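Local coordinates for protein GH5 (Bacteroidetes bacterium AC2a, PDB 4YHE) that is a family 5 glycoside hydrolase, a cellulase also described as an endoglucanase, that probably cleaves beta-glucosidic bonds in cellulose-type polysaccharides, at residues V291-F296 and R324-L329; G30-T35 and R78-R83; S117-L122 and Q133-E138; Q45-L50 and H89-A94; G250-N255 and V299-K304. One frame throughout, in Å; residues are numbered along the deposited sequence.

Contact 1: V291-F296 and R324-L329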
# COMPACT_ATOMS: atom_id res chain seq x y z
N VAL A 291 6.65 -7.41 7.04
CA VAL A 291 6.59 -6.69 5.77
C VAL A 291 5.21 -6.91 5.18
O VAL A 291 4.69 -8.00 5.20
CB VAL A 291 7.61 -7.23 4.74
CG1 VAL A 291 7.55 -6.44 3.44
CG2 VAL A 291 9.01 -7.23 5.31
N TYR A 292 4.63 -5.85 4.62
CA TYR A 292 3.38 -5.97 3.91
C TYR A 292 3.47 -5.12 2.66
O TYR A 292 4.13 -4.08 2.64
CB TYR A 292 2.17 -5.57 4.76
CG TYR A 292 2.05 -4.08 5.07
CD1 TYR A 292 2.76 -3.52 6.13
CD2 TYR A 292 1.23 -3.25 4.31
CE1 TYR A 292 2.66 -2.16 6.42
CE2 TYR A 292 1.13 -1.89 4.59
CZ TYR A 292 1.82 -1.35 5.65
OH TYR A 292 1.72 -0.05 5.95
N PHE A 293 2.83 -5.63 1.62
CA PHE A 293 2.56 -4.87 0.42
C PHE A 293 1.32 -4.01 0.67
O PHE A 293 0.20 -4.50 0.63
CB PHE A 293 2.47 -5.77 -0.82
CG PHE A 293 3.81 -6.27 -1.30
CD1 PHE A 293 4.35 -7.44 -0.79
CD2 PHE A 293 4.56 -5.53 -2.23
CE1 PHE A 293 5.60 -7.88 -1.20
CE2 PHE A 293 5.83 -5.94 -2.61
CZ PHE A 293 6.36 -7.13 -2.09
N GLY A 294 1.55 -2.71 0.90
CA GLY A 294 0.47 -1.74 0.97
C GLY A 294 -0.36 -1.69 -0.30
O GLY A 294 -1.55 -1.42 -0.25
N GLU A 295 0.31 -1.93 -1.43
CA GLU A 295 -0.31 -2.03 -2.74
C GLU A 295 0.36 -3.05 -3.58
O GLU A 295 1.60 -3.10 -3.63
CB GLU A 295 -0.21 -0.70 -3.50
CG GLU A 295 -0.88 0.44 -2.81
CD GLU A 295 -0.68 1.79 -3.52
OE1 GLU A 295 -0.38 1.80 -4.73
OE2 GLU A 295 -0.85 2.81 -2.84
N PHE A 296 -0.43 -3.90 -4.24
CA PHE A 296 0.06 -4.69 -5.36
C PHE A 296 -1.06 -4.85 -6.35
O PHE A 296 -2.23 -4.66 -6.03
CB PHE A 296 0.64 -6.07 -4.95
CG PHE A 296 -0.42 -7.12 -4.70
CD1 PHE A 296 -1.17 -7.08 -3.54
CD2 PHE A 296 -0.70 -8.08 -5.65
CE1 PHE A 296 -2.17 -8.03 -3.29
CE2 PHE A 296 -1.70 -9.06 -5.42
CZ PHE A 296 -2.44 -9.01 -4.23
N ARG A 324 6.76 -16.59 2.37
CA ARG A 324 7.68 -15.69 3.04
C ARG A 324 7.06 -14.89 4.18
O ARG A 324 7.68 -13.99 4.72
CB ARG A 324 8.29 -14.75 1.97
CG ARG A 324 9.32 -15.46 1.12
CD ARG A 324 9.54 -14.93 -0.28
NE ARG A 324 10.37 -15.87 -1.02
CZ ARG A 324 9.94 -17.02 -1.54
NH1 ARG A 324 8.64 -17.35 -1.50
NH2 ARG A 324 10.80 -17.83 -2.15
N ARG A 325 5.84 -15.25 4.59
CA ARG A 325 5.14 -14.59 5.71
C ARG A 325 4.84 -13.10 5.48
O ARG A 325 4.81 -12.31 6.42
CB ARG A 325 5.92 -14.81 7.02
CG ARG A 325 6.13 -16.31 7.25
CD ARG A 325 6.79 -16.65 8.56
NE ARG A 325 7.00 -18.10 8.53
CZ ARG A 325 7.03 -18.91 9.59
NH1 ARG A 325 6.89 -18.43 10.82
NH2 ARG A 325 7.21 -20.21 9.39
N ILE A 326 4.63 -12.78 4.22
CA ILE A 326 4.33 -11.42 3.77
C ILE A 326 2.84 -11.33 3.38
O ILE A 326 2.32 -12.16 2.64
CB ILE A 326 5.21 -11.08 2.59
CG1 ILE A 326 6.67 -11.00 3.04
CG2 ILE A 326 4.82 -9.71 1.99
CD1 ILE A 326 7.63 -10.86 1.88
N SER A 327 2.18 -10.32 3.93
CA SER A 327 0.82 -9.96 3.57
C SER A 327 0.81 -8.90 2.47
O SER A 327 1.84 -8.21 2.22
CB SER A 327 0.10 -9.43 4.80
OG SER A 327 0.79 -8.33 5.40
N ALA A 328 -0.34 -8.73 1.84
CA ALA A 328 -0.45 -7.84 0.67
C ALA A 328 -1.87 -7.34 0.42
O ALA A 328 -2.84 -8.10 0.49
CB ALA A 328 0.07 -8.55 -0.56
N LEU A 329 -1.98 -6.05 0.07
CA LEU A 329 -3.26 -5.46 -0.19
C LEU A 329 -3.38 -5.03 -1.66
O LEU A 329 -2.59 -4.22 -2.17
CB LEU A 329 -3.54 -4.31 0.79
CG LEU A 329 -3.61 -4.78 2.26
CD1 LEU A 329 -2.28 -4.70 2.98
CD2 LEU A 329 -4.66 -3.97 2.99
O HOH W 1 4.65 -9.95 7.73
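Phe293 and Ala328 lie side by side in parallel strands, CA to CA 4.2 Å; segments 291-293 and 327-329 run at 26° to each other. They are the last two strands of the eight-stranded TIM barrel, linked by helix 304-323 in a beta-alpha-beta crossover. Backbone hydrogen bonds run from Phe293 N to Ser327 O (2.8 Å), from Leu329 N to Phe293 O (2.7 Å) and, past the corner, from Phe296 N to Leu329 O (3.0 Å). The ladder stops short of buried Ser327 N, which has no partner; Val291 O, 3.6 Å from it, accepts from water 1 instead.

On one face, Ser327 chi1 (56°) sets OG between its own N and carbonyl carbon, against Tyr292 CB. OG bonds to Gly11 O and Tyr292 OH to Glu160, while Tyr292 CD2 packs on Leu329 CD1 (4.0 Å). On the other, small Ala328 CB touches both Phe293 CB (3.7 Å) and Phe296 CD1 (3.5 Å). The inner face thus combines satisfied hydroxyls with hydrocarbon; the outer is apolar, against helices 270-285 and 304-323.

Contact 2: G30-T35 and R78-R83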
# COMPACT_ATOMS: atom_id res chain seq x y z
N GLY A 30 -6.16 21.07 -5.15
CA GLY A 30 -5.67 21.20 -3.78
C GLY A 30 -6.56 20.70 -2.66
O GLY A 30 -6.30 20.97 -1.48
N CYS A 31 -7.61 19.97 -2.99
CA CYS A 31 -8.48 19.44 -1.95
C CYS A 31 -8.92 18.04 -2.31
O CYS A 31 -9.25 17.75 -3.46
CB CYS A 31 -9.71 20.35 -1.78
SG CYS A 31 -10.75 19.91 -0.36
N SER A 32 -8.91 17.19 -1.31
CA SER A 32 -9.42 15.82 -1.48
C SER A 32 -10.92 15.77 -1.26
O SER A 32 -11.48 16.57 -0.48
CB SER A 32 -8.69 14.83 -0.57
OG SER A 32 -8.69 15.25 0.77
N TYR A 33 -11.57 14.88 -2.00
CA TYR A 33 -13.01 14.64 -1.90
C TYR A 33 -13.24 13.16 -2.24
O TYR A 33 -12.70 12.65 -3.25
CB TYR A 33 -13.84 15.50 -2.88
CG TYR A 33 -13.25 16.82 -3.39
CD1 TYR A 33 -12.33 16.83 -4.46
CD2 TYR A 33 -13.67 18.05 -2.89
CE1 TYR A 33 -11.81 18.01 -4.95
CE2 TYR A 33 -13.17 19.25 -3.38
CZ TYR A 33 -12.22 19.22 -4.42
OH TYR A 33 -11.68 20.40 -4.93
N GLU A 34 -14.04 12.49 -1.44
CA GLU A 34 -14.19 11.04 -1.56
C GLU A 34 -14.62 10.64 -2.97
O GLU A 34 -14.14 9.65 -3.51
CB GLU A 34 -15.17 10.51 -0.54
CG GLU A 34 -15.16 9.00 -0.50
CD GLU A 34 -16.04 8.44 0.59
OE1 GLU A 34 -16.60 9.21 1.37
OE2 GLU A 34 -16.18 7.20 0.61
N THR A 35 -15.59 11.38 -3.54
CA THR A 35 -16.11 11.10 -4.88
C THR A 35 -15.39 11.81 -6.04
O THR A 35 -15.84 11.74 -7.19
CB THR A 35 -17.62 11.43 -4.99
OG1 THR A 35 -17.84 12.84 -4.82
CG2 THR A 35 -18.43 10.66 -3.96
N ARG A 78 -12.89 18.98 11.05
CA ARG A 78 -13.53 17.87 11.77
C ARG A 78 -14.37 16.97 10.91
O ARG A 78 -14.40 15.76 11.14
CB ARG A 78 -14.43 18.37 12.91
CG ARG A 78 -15.05 17.19 13.68
CD ARG A 78 -15.13 17.46 15.15
NE ARG A 78 -16.45 17.90 15.55
CZ ARG A 78 -16.72 18.55 16.68
NH1 ARG A 78 -15.74 18.86 17.53
NH2 ARG A 78 -17.96 18.91 16.96
N GLY A 79 -15.09 17.52 9.95
CA GLY A 79 -15.92 16.69 9.08
C GLY A 79 -15.11 15.65 8.32
O GLY A 79 -15.54 14.49 8.15
N TRP A 80 -13.92 16.04 7.89
CA TRP A 80 -13.04 15.12 7.14
C TRP A 80 -12.57 13.99 8.04
O TRP A 80 -12.70 12.81 7.70
CB TRP A 80 -11.86 15.86 6.55
CG TRP A 80 -11.03 15.04 5.64
CD1 TRP A 80 -9.74 14.62 5.85
CD2 TRP A 80 -11.40 14.56 4.36
NE1 TRP A 80 -9.31 13.88 4.78
CE2 TRP A 80 -10.30 13.84 3.84
CE3 TRP A 80 -12.56 14.64 3.59
CZ2 TRP A 80 -10.33 13.22 2.61
CZ3 TRP A 80 -12.58 14.02 2.35
CH2 TRP A 80 -11.48 13.34 1.87
N LEU A 81 -12.06 14.36 9.22
CA LEU A 81 -11.59 13.39 10.19
C LEU A 81 -12.74 12.46 10.65
O LEU A 81 -12.54 11.27 10.84
CB LEU A 81 -10.94 14.10 11.38
CG LEU A 81 -10.26 13.24 12.44
CD1 LEU A 81 -9.24 12.31 11.80
CD2 LEU A 81 -9.56 14.12 13.46
N ASP A 82 -13.95 13.01 10.76
CA ASP A 82 -15.16 12.22 11.06
C ASP A 82 -15.42 11.11 10.05
O ASP A 82 -15.80 10.00 10.42
CB ASP A 82 -16.43 13.13 11.07
CG ASP A 82 -16.57 14.02 12.33
OD1 ASP A 82 -15.85 13.88 13.32
OD2 ASP A 82 -17.44 14.91 12.30
N ARG A 83 -15.26 11.43 8.77
CA ARG A 83 -15.50 10.45 7.72
C ARG A 83 -14.45 9.34 7.75
O ARG A 83 -14.79 8.16 7.65
CB ARG A 83 -15.53 11.13 6.36
CG ARG A 83 -15.74 10.22 5.18
CD ARG A 83 -17.01 9.40 5.28
NE ARG A 83 -17.23 8.63 4.05
CZ ARG A 83 -18.11 7.64 3.95
NH1 ARG A 83 -18.86 7.31 4.98
NH2 ARG A 83 -18.26 7.00 2.81
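Glu34 OE2 is gripped by three donors: Arg83 NH2 at 3.0 Å, together with Gln23 NE2 and the backbone N of Ala42. Glu34 and Arg83 form a side-on, two-nitrogen salt bridge that ties the loop beyond strand 31-32 to the first turns of helix 78-93, on the outside of the TIM barrel. Arg83 NE takes the other oxygen, Glu34 OE1, at 2.8 Å, and NH2 adds a weak bond to the same atom. OE2 receives NH2 through its syn lone pair, whereas NE approaches OE1 from the syn side but 26° out of the carboxylate plane. The two flat groups are accordingly not coplanar; their planes stand 40° apart.

Long side chains suit this gap, since the CA atoms of Glu34 and Arg83 are 9.4 Å apart. Glu34 reaches across fully extended, with CG anti to the backbone N, while Arg83 bends at chi2 (58°) and presents its NE edge. Arg83 NH2 also bonds to Ala42 O, so a single residue, Ala42, supplies a donor to the carboxylate and an acceptor to the guanidinium, and probably fixes their rotation.

Beside the bridge, the indole of Trp80 extends toward Ser32 and Glu34, with Glu34 N near its edge. Trp80 also stacks on His67 and meets Trp64 with the planes at about 85°. Small Ser32 leaves room for the indole: its OG bonds to Thr63 O and sits 3.2 Å from Trp80 CZ2.

Contact 3: S117-L122 and Q133-E138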
# COMPACT_ATOMS: atom_id res chain seq x y z
N SER A 117 0.07 22.28 -4.58
CA SER A 117 -0.58 22.11 -3.28
C SER A 117 0.04 20.96 -2.44
O SER A 117 -0.41 20.70 -1.32
CB SER A 117 -2.07 21.83 -3.48
OG SER A 117 -2.73 22.88 -4.17
N HIS A 118 1.07 20.31 -2.95
CA HIS A 118 1.65 19.15 -2.25
C HIS A 118 2.69 19.64 -1.25
O HIS A 118 3.87 19.85 -1.58
CB HIS A 118 2.20 18.14 -3.26
CG HIS A 118 1.15 17.57 -4.16
ND1 HIS A 118 0.36 16.49 -3.81
CD2 HIS A 118 0.72 17.95 -5.39
CE1 HIS A 118 -0.50 16.23 -4.78
NE2 HIS A 118 -0.29 17.09 -5.76
N TRP A 119 2.22 19.88 -0.03
CA TRP A 119 3.05 20.46 1.04
C TRP A 119 4.14 19.50 1.47
O TRP A 119 5.21 19.92 1.90
CB TRP A 119 2.19 20.86 2.25
CG TRP A 119 1.45 19.69 2.85
CD1 TRP A 119 0.20 19.25 2.51
CD2 TRP A 119 1.90 18.83 3.91
NE1 TRP A 119 -0.14 18.14 3.27
CE2 TRP A 119 0.89 17.86 4.13
CE3 TRP A 119 3.08 18.76 4.67
CZ2 TRP A 119 1.01 16.86 5.08
CZ3 TRP A 119 3.20 17.76 5.60
CH2 TRP A 119 2.16 16.82 5.82
N LEU A 120 3.88 18.19 1.35
CA LEU A 120 4.85 17.18 1.72
C LEU A 120 5.83 16.94 0.56
O LEU A 120 5.64 16.07 -0.29
CB LEU A 120 4.05 15.93 2.11
CG LEU A 120 4.77 14.75 2.70
CD1 LEU A 120 5.65 15.17 3.87
CD2 LEU A 120 3.72 13.72 3.14
N ASP A 121 6.88 17.78 0.52
CA ASP A 121 7.67 18.02 -0.69
C ASP A 121 9.11 17.62 -0.43
O ASP A 121 9.85 18.35 0.20
CB ASP A 121 7.58 19.52 -1.03
CG ASP A 121 8.22 19.88 -2.35
OD1 ASP A 121 9.19 19.24 -2.80
OD2 ASP A 121 7.77 20.87 -2.95
N LEU A 122 9.52 16.45 -0.93
CA LEU A 122 10.83 15.92 -0.59
C LEU A 122 12.02 16.75 -1.17
O LEU A 122 12.93 17.08 -0.45
CB LEU A 122 10.94 14.44 -0.98
CG LEU A 122 12.29 13.79 -0.65
CD1 LEU A 122 12.52 13.70 0.84
CD2 LEU A 122 12.35 12.42 -1.29
N GLN A 133 12.25 21.32 8.35
CA GLN A 133 11.70 21.60 9.68
C GLN A 133 10.20 21.91 9.66
O GLN A 133 9.47 21.44 10.53
CB GLN A 133 12.45 22.79 10.34
CG GLN A 133 13.72 22.38 11.10
CD GLN A 133 14.75 23.51 11.30
OE1 GLN A 133 14.47 24.71 11.09
NE2 GLN A 133 15.96 23.13 11.69
N LEU A 134 9.75 22.72 8.70
CA LEU A 134 8.32 23.06 8.57
C LEU A 134 7.47 21.84 8.23
O LEU A 134 6.37 21.66 8.78
CB LEU A 134 8.10 24.08 7.45
CG LEU A 134 8.46 25.55 7.65
CD1 LEU A 134 8.14 26.32 6.37
CD2 LEU A 134 7.71 26.14 8.83
N ILE A 135 7.97 21.03 7.30
CA ILE A 135 7.24 19.85 6.84
C ILE A 135 7.12 18.90 8.04
O ILE A 135 6.07 18.31 8.29
CB ILE A 135 7.94 19.21 5.62
CG1 ILE A 135 7.70 20.08 4.39
CG2 ILE A 135 7.47 17.77 5.39
CD1 ILE A 135 8.62 19.81 3.24
N LYS A 136 8.20 18.80 8.82
CA LYS A 136 8.19 17.93 9.98
C LYS A 136 7.21 18.37 11.07
O LYS A 136 6.60 17.52 11.75
CB LYS A 136 9.59 17.81 10.57
CG LYS A 136 10.49 16.86 9.82
CD LYS A 136 11.92 16.98 10.36
CE LYS A 136 12.91 16.22 9.52
NZ LYS A 136 14.31 16.39 10.01
N GLN A 137 7.07 19.68 11.24
CA GLN A 137 6.10 20.24 12.21
C GLN A 137 4.67 19.91 11.78
O GLN A 137 3.85 19.52 12.62
CB GLN A 137 6.26 21.77 12.31
CG GLN A 137 7.50 22.21 13.08
CD GLN A 137 7.77 23.73 13.02
OE1 GLN A 137 7.46 24.40 12.04
NE2 GLN A 137 8.40 24.24 14.06
N GLU A 138 4.38 20.05 10.48
CA GLU A 138 3.05 19.71 9.92
C GLU A 138 2.76 18.21 10.10
O GLU A 138 1.68 17.84 10.58
CB GLU A 138 2.92 20.17 8.46
CG GLU A 138 1.53 19.96 7.86
CD GLU A 138 1.21 20.79 6.61
OE1 GLU A 138 2.04 21.64 6.14
OE2 GLU A 138 0.08 20.61 6.11
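Trp119 and Glu138 approach from opposite directions and stack, the carboxylate lying flat over one face of the indole with the two planes only 9° apart. Trp119 adopts chi1 60°, which holds CG between its own backbone N and carbonyl carbon and turns the ring toward helix 129-149. Glu138 answers with an extended chain. Its CG makes a CH-pi contact 3.7 Å from the centroid of the Trp119 six-membered ring, and OE2 comes to rest 3.4 Å from Trp119 CD2. Leu120 CB lies on the other face of the indole, toward the rim, and Trp119 NE1 hydrogen-bonds to Asp105 OD2.

One turn earlier, the branches of Ile135 spread over the loop. With chi1 -74°, CG1 stands beside the backbone N and touches Trp119 O at 3.5 Å, its CD1 reaching Asp121 O at 3.6 Å. CG2, anti to that N, packs at 3.5 Å on CD1 of Leu120, the centre of an inverse gamma turn; the two side chains cross at about a right angle. Asp121 itself N-caps the next helix through Ala124 N.

Carboxylate charge over the electron-rich face is probably electrostatically unfavourable, so the stacking seems to rest on the CH-pi contact and dispersion, for which the methylenes of Glu138 are well suited.

Contact 4: Q45-L50 and H89-A94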
# COMPACT_ATOMS: atom_id res chain seq x y z
N GLN A 45 -21.89 -1.87 3.46
CA GLN A 45 -21.99 -2.97 2.52
C GLN A 45 -20.65 -3.17 1.76
O GLN A 45 -20.28 -4.29 1.43
CB GLN A 45 -23.16 -2.75 1.54
CG GLN A 45 -24.56 -2.88 2.17
CD GLN A 45 -24.87 -1.87 3.29
OE1 GLN A 45 -24.84 -0.62 3.10
NE2 GLN A 45 -25.16 -2.41 4.48
N THR A 46 -19.94 -2.07 1.49
CA THR A 46 -18.61 -2.18 0.91
C THR A 46 -17.73 -3.11 1.73
O THR A 46 -17.19 -4.09 1.20
CB THR A 46 -17.90 -0.81 0.81
OG1 THR A 46 -18.76 0.14 0.17
CG2 THR A 46 -16.60 -0.94 0.03
N PHE A 47 -17.60 -2.81 3.01
CA PHE A 47 -16.71 -3.55 3.89
C PHE A 47 -17.22 -4.95 4.18
O PHE A 47 -16.42 -5.89 4.28
CB PHE A 47 -16.47 -2.76 5.16
CG PHE A 47 -15.82 -1.43 4.90
CD1 PHE A 47 -14.46 -1.35 4.69
CD2 PHE A 47 -16.58 -0.29 4.81
CE1 PHE A 47 -13.86 -0.13 4.41
CE2 PHE A 47 -16.00 0.94 4.52
CZ PHE A 47 -14.64 1.01 4.33
N ASN A 48 -18.53 -5.11 4.24
CA ASN A 48 -19.12 -6.46 4.35
C ASN A 48 -18.73 -7.35 3.15
O ASN A 48 -18.39 -8.54 3.29
CB ASN A 48 -20.66 -6.36 4.45
CG ASN A 48 -21.13 -5.73 5.77
OD1 ASN A 48 -20.36 -5.51 6.71
ND2 ASN A 48 -22.43 -5.49 5.86
N GLY A 49 -18.77 -6.74 1.96
CA GLY A 49 -18.38 -7.41 0.73
C GLY A 49 -16.95 -7.90 0.79
O GLY A 49 -16.67 -9.03 0.40
N LEU A 50 -16.06 -7.06 1.30
CA LEU A 50 -14.66 -7.42 1.40
C LEU A 50 -14.47 -8.65 2.33
O LEU A 50 -13.79 -9.59 1.98
CB LEU A 50 -13.83 -6.27 1.93
CG LEU A 50 -13.92 -4.98 1.09
CD1 LEU A 50 -13.01 -3.95 1.71
CD2 LEU A 50 -13.54 -5.24 -0.35
N HIS A 89 -14.38 2.54 11.30
CA HIS A 89 -15.27 1.75 12.17
C HIS A 89 -16.26 0.87 11.43
O HIS A 89 -16.63 -0.20 11.94
CB HIS A 89 -15.89 2.67 13.24
CG HIS A 89 -14.90 3.06 14.29
ND1 HIS A 89 -14.22 4.27 14.27
CD2 HIS A 89 -14.41 2.37 15.35
CE1 HIS A 89 -13.40 4.31 15.30
NE2 HIS A 89 -13.49 3.17 15.97
N MET A 90 -16.64 1.23 10.19
CA MET A 90 -17.36 0.27 9.32
C MET A 90 -16.50 -0.96 9.02
O MET A 90 -16.97 -2.11 9.09
CB MET A 90 -17.77 0.91 7.99
CG MET A 90 -18.74 2.07 8.07
SD MET A 90 -18.98 2.79 6.43
CE MET A 90 -20.20 4.08 6.73
N ALA A 91 -15.24 -0.71 8.66
CA ALA A 91 -14.28 -1.78 8.41
C ALA A 91 -14.13 -2.71 9.64
O ALA A 91 -14.13 -3.94 9.49
CB ALA A 91 -12.93 -1.19 8.05
N HIS A 92 -14.03 -2.11 10.82
CA HIS A 92 -13.89 -2.85 12.08
C HIS A 92 -15.13 -3.67 12.34
O HIS A 92 -15.05 -4.84 12.74
CB HIS A 92 -13.64 -1.89 13.25
CG HIS A 92 -13.45 -2.57 14.57
ND1 HIS A 92 -12.60 -3.64 14.75
CD2 HIS A 92 -13.97 -2.29 15.80
CE1 HIS A 92 -12.63 -4.02 16.02
NE2 HIS A 92 -13.44 -3.21 16.67
N LYS A 93 -16.28 -3.07 12.08
CA LYS A 93 -17.55 -3.81 12.18
C LYS A 93 -17.56 -5.03 11.29
O LYS A 93 -18.16 -6.04 11.63
CB LYS A 93 -18.70 -2.87 11.85
CG LYS A 93 -20.09 -3.42 12.10
CD LYS A 93 -21.08 -2.26 12.09
CE LYS A 93 -22.52 -2.74 12.03
NZ LYS A 93 -22.83 -3.75 13.07
N ALA A 94 -16.91 -4.95 10.12
CA ALA A 94 -16.82 -6.10 9.26
C ALA A 94 -15.73 -7.14 9.64
O ALA A 94 -15.57 -8.14 8.95
CB ALA A 94 -16.64 -5.65 7.81
O HOH W 2 -20.72 -5.79 9.40
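Phe47 carries most of the apolar contact between helix 44-53 and the C-terminal end of helix 78-93. Its chi1 of -61°, with CG beside the backbone N, lays the ring on the second helix: Ala91 N is over one face, toward the rim, CD1 meets Ala91 CB at 3.7 Å, and CD2 meets Met90 CB at 3.6 Å. Alanines suit this place because they let the backbones approach, the CA atoms of Phe47 and Ala91 to 5.4 Å; Ala94 CB packs 3.9 Å from Phe47 CB.

A Met-aromatic contact adds to this. The extended Met90 side chain crosses that of Phe47 at about a right angle, with SD oblique to the ring, 5.1 Å from the Phe47 centroid.

Polar links are at the margin. Water 2 donates to Asn48 OD1 at 2.7 Å and, weakly, to Lys93 O. Gln44 NE2 bonds both to Asn48 OD1 and to Met90 O, joining the helices directly.

In the TIM barrel these are neighbouring outer helices, one before and one after strand 57-60; Phe47 and Ala91 both rest on Val58 of that strand.

Contact 5: G250-N255 and V299-K304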
# COMPACT_ATOMS: atom_id res chain seq x y z
N GLY A 250 1.16 -2.85 -14.97
CA GLY A 250 0.68 -1.51 -14.87
C GLY A 250 0.32 -0.84 -16.18
O GLY A 250 -0.83 -0.44 -16.38
N SER A 251 1.28 -0.76 -17.10
CA SER A 251 1.00 -0.12 -18.41
C SER A 251 0.34 -1.08 -19.36
O SER A 251 -0.29 -0.64 -20.30
CB SER A 251 2.26 0.45 -19.05
OG SER A 251 3.13 -0.60 -19.42
N ALA A 252 0.49 -2.39 -19.14
CA ALA A 252 -0.04 -3.42 -20.04
C ALA A 252 0.42 -3.28 -21.49
O ALA A 252 -0.34 -3.54 -22.41
CB ALA A 252 -1.57 -3.42 -20.00
N LYS A 253 1.66 -2.83 -21.70
CA LYS A 253 2.25 -2.93 -23.00
C LYS A 253 2.39 -4.38 -23.41
O LYS A 253 2.28 -4.70 -24.61
CB LYS A 253 3.63 -2.30 -23.01
CG LYS A 253 3.59 -0.79 -22.99
CD LYS A 253 4.99 -0.26 -22.87
CE LYS A 253 5.03 1.19 -22.49
NZ LYS A 253 4.49 2.07 -23.52
N TYR A 254 2.68 -5.24 -22.44
CA TYR A 254 2.70 -6.67 -22.66
C TYR A 254 1.52 -7.31 -21.92
O TYR A 254 1.19 -6.91 -20.80
CB TYR A 254 4.01 -7.24 -22.12
CG TYR A 254 5.25 -6.67 -22.79
CD1 TYR A 254 5.82 -5.48 -22.34
CD2 TYR A 254 5.81 -7.30 -23.90
CE1 TYR A 254 6.96 -4.95 -22.95
CE2 TYR A 254 6.95 -6.79 -24.52
CZ TYR A 254 7.52 -5.60 -24.03
OH TYR A 254 8.62 -5.06 -24.66
N ASN A 255 0.94 -8.35 -22.49
CA ASN A 255 -0.24 -8.93 -21.89
C ASN A 255 -0.13 -10.39 -21.49
O ASN A 255 -1.13 -11.01 -21.17
CB ASN A 255 -1.45 -8.65 -22.80
CG ASN A 255 -1.87 -7.20 -22.71
OD1 ASN A 255 -2.39 -6.76 -21.70
ND2 ASN A 255 -1.56 -6.43 -23.74
N VAL A 299 -3.38 -4.95 -13.87
CA VAL A 299 -4.62 -4.59 -14.52
C VAL A 299 -5.35 -5.73 -15.22
O VAL A 299 -4.77 -6.77 -15.57
CB VAL A 299 -4.45 -3.41 -15.49
CG1 VAL A 299 -3.92 -2.19 -14.74
CG2 VAL A 299 -3.60 -3.77 -16.71
N ARG A 300 -6.64 -5.52 -15.40
CA ARG A 300 -7.52 -6.45 -16.07
C ARG A 300 -7.22 -6.46 -17.57
O ARG A 300 -6.75 -5.47 -18.15
CB ARG A 300 -8.98 -6.03 -15.84
CG ARG A 300 -10.03 -7.04 -16.32
CD ARG A 300 -11.44 -6.60 -16.03
NE ARG A 300 -11.89 -5.48 -16.85
CZ ARG A 300 -12.37 -5.61 -18.09
NH1 ARG A 300 -12.40 -6.79 -18.70
NH2 ARG A 300 -12.79 -4.54 -18.73
N ARG A 301 -7.54 -7.58 -18.21
CA ARG A 301 -7.36 -7.73 -19.65
C ARG A 301 -8.67 -7.96 -20.39
O ARG A 301 -9.57 -8.64 -19.87
CB ARG A 301 -6.43 -8.91 -19.93
CG ARG A 301 -5.21 -8.94 -19.04
CD ARG A 301 -4.24 -7.79 -19.30
NE ARG A 301 -3.55 -7.42 -18.06
CZ ARG A 301 -2.28 -7.03 -17.95
NH1 ARG A 301 -1.48 -6.94 -19.01
NH2 ARG A 301 -1.80 -6.73 -16.76
N ALA A 302 -8.74 -7.49 -21.64
CA ALA A 302 -9.97 -7.70 -22.46
C ALA A 302 -10.18 -9.15 -22.94
O ALA A 302 -11.29 -9.70 -22.89
CB ALA A 302 -10.00 -6.71 -23.62
N SER A 303 -9.10 -9.80 -23.34
CA SER A 303 -9.14 -11.18 -23.83
C SER A 303 -9.16 -12.18 -22.70
O SER A 303 -8.46 -12.02 -21.70
CB SER A 303 -7.93 -11.40 -24.78
OG SER A 303 -7.10 -12.49 -24.40
N LYS A 304 -9.95 -13.24 -22.82
CA LYS A 304 -9.99 -14.25 -21.76
C LYS A 304 -8.66 -14.96 -21.60
O LYS A 304 -8.27 -15.31 -20.50
CB LYS A 304 -11.04 -15.32 -22.06
CG LYS A 304 -12.46 -14.82 -21.92
CD LYS A 304 -13.44 -15.98 -21.93
CE LYS A 304 -14.86 -15.46 -21.82
NZ LYS A 304 -15.83 -16.58 -21.70
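Arg301 NH1 donates to Asn255 OD1 at 2.8 Å from above the amide plane, 38° out of it and not on a lone pair; the amide and guanidinium planes stand 84° apart. The same nitrogen makes a weak bond to Tyr254 O. Alongside, the small methyl of Ala252 packs its CB 3.7 Å from Arg301 NH1 and 3.9 Å from Val299 CG2, although positive phi, here where the chain leaves helix 246-249, is less favourable for a non-glycine residue.

Its own segment fixes the guanidinium. Arg301 folds back, bending at chi2 (-67°) and chi3, which brings NE to Val299 O at 2.8 Å, at the edge of the group; NH2 adds a weak bond to that oxygen. Val299 CG2 lies over one face, toward the rim.

Farther out, Tyr248 offers its carbonyl to NH2 and its ring to a cation-pi contact, Glu307 holds Arg301 N, and Asp306 touches the side chain. The loops follow barrel strands 236-242 and 291-296, so Arg301 clamps them at the strands' C-terminal end, the side where TIM-barrel enzymes place their active sites. In the hydrogen bonds described, the guanidinium meets uncharged amide and carbonyl oxygens, whose dipoles probably stabilise its charge.

How the contacts relate
Contact 1 lies in the barrel wall, its centre about 8 Å from the centre of the chain, and is almost wholly buried; the other four lie about 20 Å out and are partly buried. Its chemistry is backbone pairing, whereas the outer contacts depend on side chains: salt bridge in contact 2, a carboxylate stacked on an indole with a CH-pi contact in contact 3, apolar helix packing in contact 4, and an arginine among carbonyls in contact 5. Contacts 2 and 4 share helix 78-93 and touch where Arg83 NH1 meets Met90 CE. Contact 2 also touches contact 3, through Gly30 and Ser117. Contact 5 adjoins contact 1 only in sequence, extending beyond strand 291-296 with centres 22 Å apart.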